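Local coordinates for SnoaL-like domain-containing protein (Kribbella flavida, PDB 5EVH) that is of unknown function but carries a SnoaL-like domain of the NTF2 clan, a fold that often shapes a pocket for small molecules, at residues 35-38 against 43-46; 79-82 against 88-91. One frame throughout, in Å; residues are numbered along the deposited sequence.

Contact 1: residues 35-38 against 43-46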
ATOM      1  N   ILE A  35       9.174  18.239  -3.465  1.00 18.66           N
ATOM      2  CA  ILE A  35       8.521  17.000  -3.019  1.00 17.32           C
ATOM      3  C   ILE A  35       9.580  15.966  -2.628  1.00 19.55           C
ATOM      4  O   ILE A  35      10.653  15.868  -3.241  1.00 19.84           O
ATOM      5  CB  ILE A  35       7.588  16.439  -4.115  1.00 16.47           C
ATOM      6  CG1 ILE A  35       6.844  15.148  -3.636  1.00 15.16           C
ATOM      7  CG2 ILE A  35       8.404  16.249  -5.415  1.00 17.58           C
ATOM      8  CD1 ILE A  35       5.656  14.792  -4.533  1.00 15.31           C
ATOM      9  N   VAL A  36       9.295  15.221  -1.561  1.00 17.45           N
ATOM     10  CA  VAL A  36      10.057  14.037  -1.173  1.00 19.33           C
ATOM     11  C   VAL A  36       9.157  12.844  -1.430  1.00 23.55           C
ATOM     12  O   VAL A  36       8.044  12.775  -0.878  1.00 20.92           O
ATOM     13  CB  VAL A  36      10.451  14.092   0.307  1.00 27.50           C
ATOM     14  CG1 VAL A  36      11.132  12.770   0.690  1.00 26.67           C
ATOM     15  CG2 VAL A  36      11.333  15.367   0.586  1.00 26.63           C
ATOM     16  N   CYS A  37       9.613  11.912  -2.275  1.00 18.65           N
ATOM     17  CA  CYS A  37       8.820  10.734  -2.630  1.00 15.59           C
ATOM     18  C   CYS A  37       9.571   9.502  -2.129  1.00 18.37           C
ATOM     19  O   CYS A  37      10.762   9.343  -2.398  1.00 21.08           O
ATOM     20  CB  CYS A  37       8.565  10.652  -4.150  1.00 15.71           C
ATOM     21  SG  CYS A  37       7.711   9.117  -4.612  1.00 20.72           S
ATOM     22  N   HIS A  38       8.904   8.638  -1.378  1.00 17.41           N
ATOM     23  CA  HIS A  38       9.518   7.380  -0.977  1.00 16.64           C
ATOM     24  C   HIS A  38       8.796   6.311  -1.773  1.00 21.08           C
ATOM     25  O   HIS A  38       7.586   6.118  -1.605  1.00 19.44           O
ATOM     26  CB  HIS A  38       9.360   7.115   0.515  1.00 23.97           C
ATOM     27  CG  HIS A  38       9.913   8.196   1.389  1.00 28.15           C
ATOM     28  ND1 HIS A  38      11.252   8.279   1.729  1.00 31.12           N
ATOM     29  CD2 HIS A  38       9.295   9.219   2.025  1.00 26.67           C
ATOM     30  CE1 HIS A  38      11.434   9.319   2.520  1.00 30.52           C
ATOM     31  NE2 HIS A  38      10.259   9.890   2.730  1.00 32.13           N
ATOM     32  N   ARG A  43      14.303   6.569  -2.436  1.00 26.59           N
ATOM     33  CA  ARG A  43      13.880   7.948  -2.214  1.00 26.65           C
ATOM     34  C   ARG A  43      14.120   8.796  -3.458  1.00 30.16           C
ATOM     35  O   ARG A  43      15.127   8.639  -4.146  1.00 31.77           O
ATOM     36  CB  ARG A  43      14.654   8.531  -1.029  1.00 30.09           C
ATOM     37  CG  ARG A  43      14.318  10.002  -0.724  1.00 27.86           C
ATOM     38  CD  ARG A  43      15.174  10.513   0.439  1.00 32.29           C
ATOM     39  NE  ARG A  43      15.008  11.943   0.537  1.00 33.32           N
ATOM     40  CZ  ARG A  43      14.598  12.565   1.626  1.00 36.04           C
ATOM     41  NH1 ARG A  43      14.371  11.851   2.732  1.00 37.02           N
ATOM     42  NH2 ARG A  43      14.441  13.890   1.606  1.00 31.63           N
ATOM     43  N   ILE A  44      13.194   9.702  -3.743  1.00 22.63           N
ATOM     44  CA  ILE A  44      13.275  10.627  -4.882  1.00 29.02           C
ATOM     45  C   ILE A  44      13.099  12.038  -4.331  1.00 29.43           C
ATOM     46  O   ILE A  44      12.214  12.265  -3.506  1.00 25.83           O
ATOM     47  CB  ILE A  44      12.162  10.310  -5.908  1.00 29.17           C
ATOM     48  CG1 ILE A  44      12.309   8.899  -6.470  1.00 32.79           C
ATOM     49  CG2 ILE A  44      12.063  11.339  -7.043  1.00 34.28           C
ATOM     50  CD1 ILE A  44      11.034   8.392  -7.087  1.00 34.64           C
ATOM     51  N   ASP A  45      13.921  12.992  -4.767  1.00 26.14           N
ATOM     52  CA  ASP A  45      13.800  14.361  -4.263  1.00 24.60           C
ATOM     53  C   ASP A  45      13.592  15.376  -5.374  1.00 26.12           C
ATOM     54  O   ASP A  45      14.417  15.484  -6.287  1.00 25.97           O
ATOM     55  CB  ASP A  45      15.067  14.764  -3.478  1.00 32.63           C
ATOM     56  CG  ASP A  45      15.098  14.167  -2.067  1.00 38.77           C
ATOM     57  OD1 ASP A  45      14.377  14.680  -1.174  1.00 39.83           O
ATOM     58  OD2 ASP A  45      15.848  13.196  -1.848  1.00 44.86           O
ATOM     59  N   GLY A  46      12.551  16.186  -5.249  1.00 23.66           N
ATOM     60  CA  GLY A  46      12.398  17.313  -6.146  1.00 23.32           C
ATOM     61  C   GLY A  46      11.454  16.986  -7.285  1.00 28.48           C
ATOM     62  O   GLY A  46      11.348  15.838  -7.739  1.00 26.78           O
TER

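Contact 2: residues 79-82 against 88-91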
HETATM    1  N   MSE A  79      -5.808   3.990  -1.963  1.00 10.04           N
HETATM    2  CA  MSE A  79      -5.373   2.701  -2.533  1.00  9.89           C
HETATM    3  C   MSE A  79      -6.151   2.551  -3.842  1.00 12.85           C
HETATM    4  O   MSE A  79      -7.375   2.840  -3.889  1.00 11.48           O
HETATM    5  CB  MSE A  79      -5.679   1.571  -1.589  1.00  9.92           C
HETATM    6  CG  MSE A  79      -5.253   0.215  -2.256  1.00 10.89           C
HETATM    7 SE   MSE A  79      -5.629  -1.348  -1.114  0.59 12.84          SE
HETATM    8  CE  MSE A  79      -4.266  -1.021   0.336  1.00 10.12           C
ATOM      9  N   TYR A  80      -5.462   2.131  -4.921  1.00 10.82           N
ATOM     10  CA  TYR A  80      -6.080   2.032  -6.230  1.00 10.42           C
ATOM     11  C   TYR A  80      -5.541   0.794  -6.929  1.00 11.50           C
ATOM     12  O   TYR A  80      -4.423   0.343  -6.682  1.00 13.08           O
ATOM     13  CB  TYR A  80      -5.874   3.310  -7.088  1.00 10.56           C
ATOM     14  CG  TYR A  80      -4.446   3.758  -7.210  1.00 10.91           C
ATOM     15  CD1 TYR A  80      -3.908   4.676  -6.315  1.00 16.13           C
ATOM     16  CD2 TYR A  80      -3.645   3.270  -8.232  1.00 13.29           C
ATOM     17  CE1 TYR A  80      -2.582   5.109  -6.455  1.00 15.60           C
ATOM     18  CE2 TYR A  80      -2.326   3.687  -8.388  1.00 13.57           C
ATOM     19  CZ  TYR A  80      -1.805   4.598  -7.479  1.00 17.08           C
ATOM     20  OH  TYR A  80      -0.487   5.010  -7.607  1.00 15.83           O
ATOM     21  N   ASP A  81      -6.363   0.222  -7.787  1.00 11.92           N
ATOM     22  CA  ASP A  81      -5.880  -0.856  -8.627  1.00 11.40           C
ATOM     23  C   ASP A  81      -5.322  -0.210  -9.889  1.00 13.60           C
ATOM     24  O   ASP A  81      -5.765   0.872 -10.283  1.00 17.00           O
ATOM     25  CB  ASP A  81      -7.036  -1.776  -9.014  1.00 14.88           C
ATOM     26  CG  ASP A  81      -6.529  -3.039  -9.817  1.00 21.18           C
ATOM     27  OD1 ASP A  81      -5.435  -3.552  -9.453  1.00 20.46           O
ATOM     28  OD2 ASP A  81      -7.178  -3.436 -10.808  1.00 27.97           O
ATOM     29  N   THR A  82      -4.363  -0.865 -10.525  1.00 13.82           N
ATOM     30  CA  THR A  82      -3.973  -0.455 -11.877  1.00 15.95           C
ATOM     31  C   THR A  82      -3.933  -1.686 -12.769  1.00 19.56           C
ATOM     32  O   THR A  82      -3.724  -2.810 -12.288  1.00 18.74           O
ATOM     33  CB  THR A  82      -2.574   0.258 -11.959  1.00 18.21           C
ATOM     34  OG1 THR A  82      -1.495  -0.689 -11.822  1.00 18.85           O
ATOM     35  CG2 THR A  82      -2.391   1.380 -10.878  1.00 16.74           C
ATOM     36  N   PRO A  88      -1.628  -7.875 -15.101  1.00 26.99           N
ATOM     37  CA  PRO A  88      -3.065  -7.520 -15.213  1.00 24.95           C
ATOM     38  C   PRO A  88      -3.544  -6.611 -14.112  1.00 18.31           C
ATOM     39  O   PRO A  88      -4.366  -5.712 -14.375  1.00 21.05           O
ATOM     40  CB  PRO A  88      -3.777  -8.881 -15.115  1.00 23.62           C
ATOM     41  CG  PRO A  88      -2.739  -9.898 -15.437  1.00 30.20           C
ATOM     42  CD  PRO A  88      -1.400  -9.331 -15.039  1.00 28.81           C
ATOM     43  N   HIS A  89      -3.062  -6.824 -12.878  1.00 15.65           N
ATOM     44  CA  HIS A  89      -3.469  -6.031 -11.701  1.00 14.80           C
ATOM     45  C   HIS A  89      -2.242  -5.723 -10.878  1.00 19.32           C
ATOM     46  O   HIS A  89      -1.578  -6.644 -10.395  1.00 17.73           O
ATOM     47  CB  HIS A  89      -4.473  -6.780 -10.830  1.00 18.74           C
ATOM     48  CG  HIS A  89      -5.806  -6.915 -11.491  1.00 20.55           C
ATOM     49  ND1 HIS A  89      -6.703  -5.854 -11.551  1.00 18.70           N
ATOM     50  CD2 HIS A  89      -6.343  -7.924 -12.217  1.00 20.48           C
ATOM     51  CE1 HIS A  89      -7.780  -6.247 -12.222  1.00 24.01           C
ATOM     52  NE2 HIS A  89      -7.572  -7.487 -12.661  1.00 21.02           N
ATOM     53  N   ALA A  90      -1.967  -4.448 -10.673  1.00 12.54           N
ATOM     54  CA  ALA A  90      -0.810  -4.009  -9.899  1.00 14.84           C
ATOM     55  C   ALA A  90      -1.329  -2.899  -8.972  1.00 15.62           C
ATOM     56  O   ALA A  90      -1.260  -1.718  -9.292  1.00 15.07           O
ATOM     57  CB  ALA A  90       0.280  -3.517 -10.849  1.00 13.27           C
ATOM     58  N   PRO A  91      -1.934  -3.257  -7.850  1.00 13.10           N
ATOM     59  CA  PRO A  91      -2.499  -2.220  -6.967  1.00 11.34           C
ATOM     60  C   PRO A  91      -1.404  -1.442  -6.237  1.00 14.49           C
ATOM     61  O   PRO A  91      -0.303  -1.947  -6.007  1.00 12.37           O
ATOM     62  CB  PRO A  91      -3.350  -3.023  -5.987  1.00 12.51           C
ATOM     63  CG  PRO A  91      -2.530  -4.285  -5.814  1.00 15.83           C
ATOM     64  CD  PRO A  91      -2.136  -4.619  -7.317  1.00 13.16           C
TER

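Contact 1: residues 35-38 against 43-46
Val36 and Arg43 meet on the face of the hairpin that carries His38 and Asp45. From its CB, Arg43 sends CG anti to the backbone N (chi1 178°), and Arg43 CG passes 4.0 Å from Cys37 O. The chain stays extended through CD to NE. Arg43 NE donates to Asp45 OD2 at 2.8 Å, on the syn side of the carboxylate. Arg43 CZ lies 3.6 Å from Val36 CG1, which sits over the centre of one guanidinium face. Arg43 NH2 donates to Asp45 OD1 at 2.9 Å and touches Val36 CG2. This side-on, two-nitrogen grip holds the guanidinium flat above the valine. Arg43 NH1 ends 3.9 Å from His38 CE1, the ring and guanidinium planes being perpendicular.

Strands 35-39 and 42-45 form an antiparallel beta hairpin at one edge of the chain's mixed sheet. Cys37 and Ile44 form a hydrogen-bonded pair, with Cys37 N to Ile44 O at 2.9 Å and a second bond returning from Ile44 N to Cys37 O. Gly46 N, at the N-cap of helix 47-58, donates to Ile35 O at 2.8 Å. On the other face, Cys37 CB and Ile44 CB pack 4.0 Å apart, with Phe50 and Phe53 of that helix against this side.

Contact 2: residues 79-82 against 88-91
The His89 ring and the Asp81 carboxylate lie nearly coplanar, their planes 21° apart, and meet at the ring edge. His89 ND1 donates to Asp81 OD2 over 2.6 Å, in the plane of the ring, on the syn side of the carboxylate but somewhat out of its plane. The bond is bent, 148° at the hydrogen. Asp81 reaches the ring because its CG stands anti to the backbone N (chi1 -175°). The other oxygen, Asp81 OD1, touches His89 CB at 3.6 Å. The Tyr80 ring has Thr82 CG2 at its edge. Its OH bonds to Glu94, and the ring meets that of His16.

Thr82 grips both backbone polar atoms of Ala90. Thr82 OG1 donates to Ala90 O at 2.7 Å, and Ala90 N donates to Thr82 O at 2.9 Å. Thr82 O takes a CA-H...O contact from His89 CA at 3.3 Å. Pro91 CA comes 3.2 Å from Tyr80 O, and Ile109 of the second subunit packs on Pro91. A proline has no N-H to give, yet backbone pairing resumes between Tyr80 and Ala92. This is an irregular, proline-flanked return from strand 75-84 into the antiparallel strand 92-99, held by the Thr82-Ala90 bonds and a His-carboxylate hydrogen bond.

How the contacts relate
After the N-terminal helices, the chain runs into strand 35-39, turns, and comes back along 42-45. Contact 1 closes this short loop and leads straight into helix 47-58. Strands 61-71 and 75-84 follow. Contact 2 then closes a second loop, between the later half of strand 75-84 and the segment just before strand 92-99. The two loops lie in series; they neither nest nor cross. The centres of contacts 1 and 2 are about 22 Å apart, on opposite sides of the chain's centre. Strands 102-109 and 92-99 lie between strands 35-39 and 75-84 in the same sheet. Contact 1 ties outermost strand 42-45 to 35-39; contact 2 ties strand 75-84 to the loop that feeds 92-99.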